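PDB 2NS0: S-adenosylmethionine tRNA ribosyltransferase from Rhodococcus sp., which is of unknown function but is possibly related to tRNA-modifying ribosyltransferases and probably has a helix-turn-helix-type fold. Local coordinates for residues G57-T62 with I79-T84. Numbering follows the deposited sequence.
Sequences GEVEVT and IRWTRT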
ATOM      1  N   GLY A  57       0.257  12.070  -3.441  1.00 17.10           N
ATOM      2  CA  GLY A  57       1.522  12.466  -2.889  1.00 15.81           C
ATOM      3  C   GLY A  57       1.699  12.069  -1.440  1.00 16.14           C
ATOM      4  O   GLY A  57       2.725  12.403  -0.868  1.00 15.57           O
ATOM      5  N   GLU A  58       0.731  11.341  -0.870  1.00 16.12           N
ATOM      6  CA  GLU A  58       0.773  10.883   0.538  1.00 16.82           C
ATOM      7  C   GLU A  58       1.795   9.756   0.823  1.00 16.72           C
ATOM      8  O   GLU A  58       2.457   9.735   1.884  1.00 15.87           O
ATOM      9  CB  GLU A  58      -0.605  10.374   0.952  1.00 16.98           C
ATOM     10  CG  GLU A  58      -1.657  11.469   0.884  1.00 20.27           C
ATOM     11  CD  GLU A  58      -2.925  11.142   1.673  1.00 22.00           C
ATOM     12  OE1 GLU A  58      -2.950  10.121   2.390  1.00 22.42           O
ATOM     13  OE2 GLU A  58      -3.874  11.949   1.580  1.00 24.11           O
ATOM     14  N   VAL A  59       1.884   8.809  -0.106  1.00 16.08           N
ATOM     15  CA  VAL A  59       2.802   7.702   0.012  1.00 16.17           C
ATOM     16  C   VAL A  59       3.605   7.596  -1.274  1.00 17.44           C
ATOM     17  O   VAL A  59       3.208   8.175  -2.295  1.00 16.79           O
ATOM     18  CB  VAL A  59       2.052   6.337   0.287  1.00 16.28           C
ATOM     19  CG1 VAL A  59       1.111   6.437   1.526  1.00 15.11           C
ATOM     20  CG2 VAL A  59       1.347   5.807  -0.962  1.00 15.92           C
ATOM     21  N   GLU A  60       4.731   6.878  -1.208  1.00 17.77           N
ATOM     22  CA  GLU A  60       5.449   6.416  -2.397  1.00 18.99           C
ATOM     23  C   GLU A  60       5.517   4.897  -2.397  1.00 19.47           C
ATOM     24  O   GLU A  60       5.602   4.239  -1.332  1.00 20.03           O
ATOM     25  CB  GLU A  60       6.890   6.942  -2.434  1.00 19.26           C
ATOM     26  CG  GLU A  60       6.992   8.441  -2.630  1.00 21.05           C
ATOM     27  CD  GLU A  60       8.359   8.965  -2.319  1.00 22.28           C
ATOM     28  OE1 GLU A  60       8.916   8.603  -1.248  1.00 26.91           O
ATOM     29  OE2 GLU A  60       8.888   9.716  -3.168  1.00 23.61           O
ATOM     30  N   VAL A  61       5.537   4.339  -3.594  1.00 18.94           N
ATOM     31  CA  VAL A  61       5.677   2.905  -3.737  1.00 19.44           C
ATOM     32  C   VAL A  61       7.062   2.711  -4.360  1.00 20.13           C
ATOM     33  O   VAL A  61       7.445   3.468  -5.289  1.00 20.23           O
ATOM     34  CB  VAL A  61       4.578   2.333  -4.696  1.00 19.42           C
ATOM     35  CG1 VAL A  61       4.841   0.848  -5.003  1.00 20.46           C
ATOM     36  CG2 VAL A  61       3.134   2.600  -4.165  1.00 17.47           C
ATOM     37  N   THR A  62       7.818   1.735  -3.844  1.00 20.18           N
ATOM     38  CA  THR A  62       9.152   1.434  -4.349  1.00 20.14           C
ATOM     39  C   THR A  62       9.288  -0.036  -4.707  1.00 19.81           C
ATOM     40  O   THR A  62       8.597  -0.897  -4.177  1.00 20.43           O
ATOM     41  CB  THR A  62      10.307   1.823  -3.357  1.00 19.66           C
ATOM     42  OG1 THR A  62      10.261   0.976  -2.209  1.00 22.34           O
ATOM     43  CG2 THR A  62      10.217   3.324  -2.911  1.00 22.29           C
ATOM     44  N   ILE A  79       5.591  -0.025   0.365  1.00 17.81           N
ATOM     45  CA  ILE A  79       4.807   1.236   0.485  1.00 17.49           C
ATOM     46  C   ILE A  79       5.293   2.039   1.678  1.00 18.02           C
ATOM     47  O   ILE A  79       5.393   1.488   2.760  1.00 18.23           O
ATOM     48  CB  ILE A  79       3.267   0.965   0.640  1.00 17.52           C
ATOM     49  CG1 ILE A  79       2.766   0.002  -0.454  1.00 18.52           C
ATOM     50  CG2 ILE A  79       2.469   2.258   0.651  1.00 17.20           C
ATOM     51  CD1 ILE A  79       1.363  -0.689  -0.113  1.00 18.94           C
ATOM     52  N   ARG A  80       5.603   3.322   1.473  1.00 17.09           N
ATOM     53  CA  ARG A  80       6.157   4.202   2.512  1.00 17.66           C
ATOM     54  C   ARG A  80       5.466   5.570   2.456  1.00 17.71           C
ATOM     55  O   ARG A  80       4.973   6.002   1.392  1.00 18.07           O
ATOM     56  CB  ARG A  80       7.697   4.396   2.320  1.00 16.55           C
ATOM     57  CG  ARG A  80       8.069   5.256   1.095  1.00 15.73           C
ATOM     58  CD  ARG A  80       9.498   5.013   0.660  1.00 19.51           C
ATOM     59  NE  ARG A  80       9.952   6.032  -0.291  1.00 20.27           N
ATOM     60  CZ  ARG A  80      11.159   6.089  -0.855  1.00 21.23           C
ATOM     61  NH1 ARG A  80      12.130   5.173  -0.608  1.00 15.87           N
ATOM     62  NH2 ARG A  80      11.392   7.101  -1.670  1.00 18.25           N
ATOM     63  N   TRP A  81       5.409   6.248   3.595  1.00 18.88           N
ATOM     64  CA  TRP A  81       5.060   7.672   3.616  1.00 18.55           C
ATOM     65  C   TRP A  81       6.046   8.425   2.725  1.00 20.04           C
ATOM     66  O   TRP A  81       7.258   8.160   2.742  1.00 19.68           O
ATOM     67  CB  TRP A  81       5.210   8.204   5.034  1.00 19.60           C
ATOM     68  CG  TRP A  81       4.169   7.766   6.044  1.00 17.44           C
ATOM     69  CD1 TRP A  81       4.406   7.279   7.305  1.00 18.04           C
ATOM     70  CD2 TRP A  81       2.736   7.794   5.883  1.00 18.06           C
ATOM     71  NE1 TRP A  81       3.228   7.031   7.936  1.00 16.88           N
ATOM     72  CE2 TRP A  81       2.181   7.327   7.087  1.00 17.15           C
ATOM     73  CE3 TRP A  81       1.874   8.198   4.839  1.00 15.66           C
ATOM     74  CZ2 TRP A  81       0.777   7.246   7.304  1.00 19.93           C
ATOM     75  CZ3 TRP A  81       0.497   8.112   5.034  1.00 19.68           C
ATOM     76  CH2 TRP A  81      -0.045   7.632   6.267  1.00 18.64           C
ATOM     77  N   THR A  82       5.549   9.365   1.939  1.00 20.22           N
ATOM     78  CA  THR A  82       6.416  10.357   1.312  1.00 21.58           C
ATOM     79  C   THR A  82       7.113  11.176   2.418  1.00 23.58           C
ATOM     80  O   THR A  82       6.483  11.574   3.422  1.00 23.13           O
ATOM     81  CB  THR A  82       5.593  11.288   0.424  1.00 21.00           C
ATOM     82  OG1 THR A  82       4.884  10.495  -0.520  1.00 19.09           O
ATOM     83  CG2 THR A  82       6.458  12.265  -0.359  1.00 21.36           C
ATOM     84  N   ARG A  83       8.412  11.415   2.249  1.00 25.32           N
ATOM     85  CA  ARG A  83       9.142  12.246   3.213  1.00 27.44           C
ATOM     86  C   ARG A  83       9.894  13.432   2.607  1.00 28.93           C
ATOM     87  O   ARG A  83      10.818  13.970   3.213  1.00 29.38           O
ATOM     88  CB  ARG A  83      10.071  11.381   4.084  1.00 28.56           C
ATOM     89  CG  ARG A  83       9.302  10.543   5.139  1.00 28.27           C
ATOM     90  CD  ARG A  83      10.264   9.992   6.203  1.00 27.41           C
ATOM     91  NE  ARG A  83      10.916  11.060   6.946  1.00 24.80           N
ATOM     92  CZ  ARG A  83      10.379  11.642   8.015  1.00 28.16           C
ATOM     93  NH1 ARG A  83       9.174  11.252   8.455  1.00 24.18           N
ATOM     94  NH2 ARG A  83      11.028  12.633   8.633  1.00 27.89           N
ATOM     95  N   THR A  84       9.463  13.863   1.417  1.00 29.95           N
ATOM     96  CA  THR A  84      10.081  14.972   0.726  1.00 30.21           C
ATOM     97  C   THR A  84       9.976  16.222   1.616  1.00 31.70           C
ATOM     98  O   THR A  84       8.935  16.493   2.240  1.00 31.77           O
ATOM     99  CB  THR A  84       9.432  15.223  -0.700  1.00 30.35           C
ATOM    100  OG1 THR A  84       9.036  13.977  -1.296  1.00 27.07           O
ATOM    101  CG2 THR A  84      10.422  16.004  -1.657  1.00 28.79           C
TER
HETATM  102  O   HOH W   1      10.124  10.254   0.606  1.00 21.54           O
HETATM  103  O   HOH W   2      11.597   2.036  -0.040  1.00 18.93           O
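E60 and R80 face each other as the hydrogen-bonded pair of two antiparallel strands, joined by both backbone and side chains. E60 N gives its hydrogen to R80 O at 2.8 Å, and R80 N returns one to E60 O at 3.0 Å. Beyond the strand ends T82 prolongs the ladder: its N donates to E58 O at 3.1 Å, and its OG1 to G57 O at 2.9 Å from well above the carbonyl plane. G57, with positive phi, closes helix 43-55 in a Schellman motif, so T82 ties the helix exit to the C-terminal tail.

The charged grip is side-on but converges on one oxygen: R80 NE and NH2 both donate to E60 OE1, each at 2.9 Å. OE1 lies near the guanidinium plane, whereas both nitrogens reach it from the same face of the carboxylate, the two planes being 49° apart. R80 CG sits between backbone N and carbonyl carbon (chi1 71°), and the extended chain beyond it carries the guanidinium across E60 obliquely, its edge toward OE1. The methyl CG2 of T62 lies over one guanidinium face, 3.5 Å from R80 NH1. One water links R80 NH1 to T62 OG1; another donates to E60 OE1 and accepts from R83 N. A leucine in place of R80 would probably leave E60 OE1 without its countercharge and the two guanidinium N-H donors.

Apolar contacts occupy the other side. V59 CG2 meets I79 CG2 at 4.1 Å, both residues packing on L16 of helix 5-18. V59 CG1 touches W81 CE3. E58 O, the acceptor of T82 N, lies in the indole plane, 3.4 Å from W81 CE3.

The pairing is consistent with the wing sheet of a winged-helix fold: ion pair and waters hold its largely polar side, while apolar contacts fix the other to the helices.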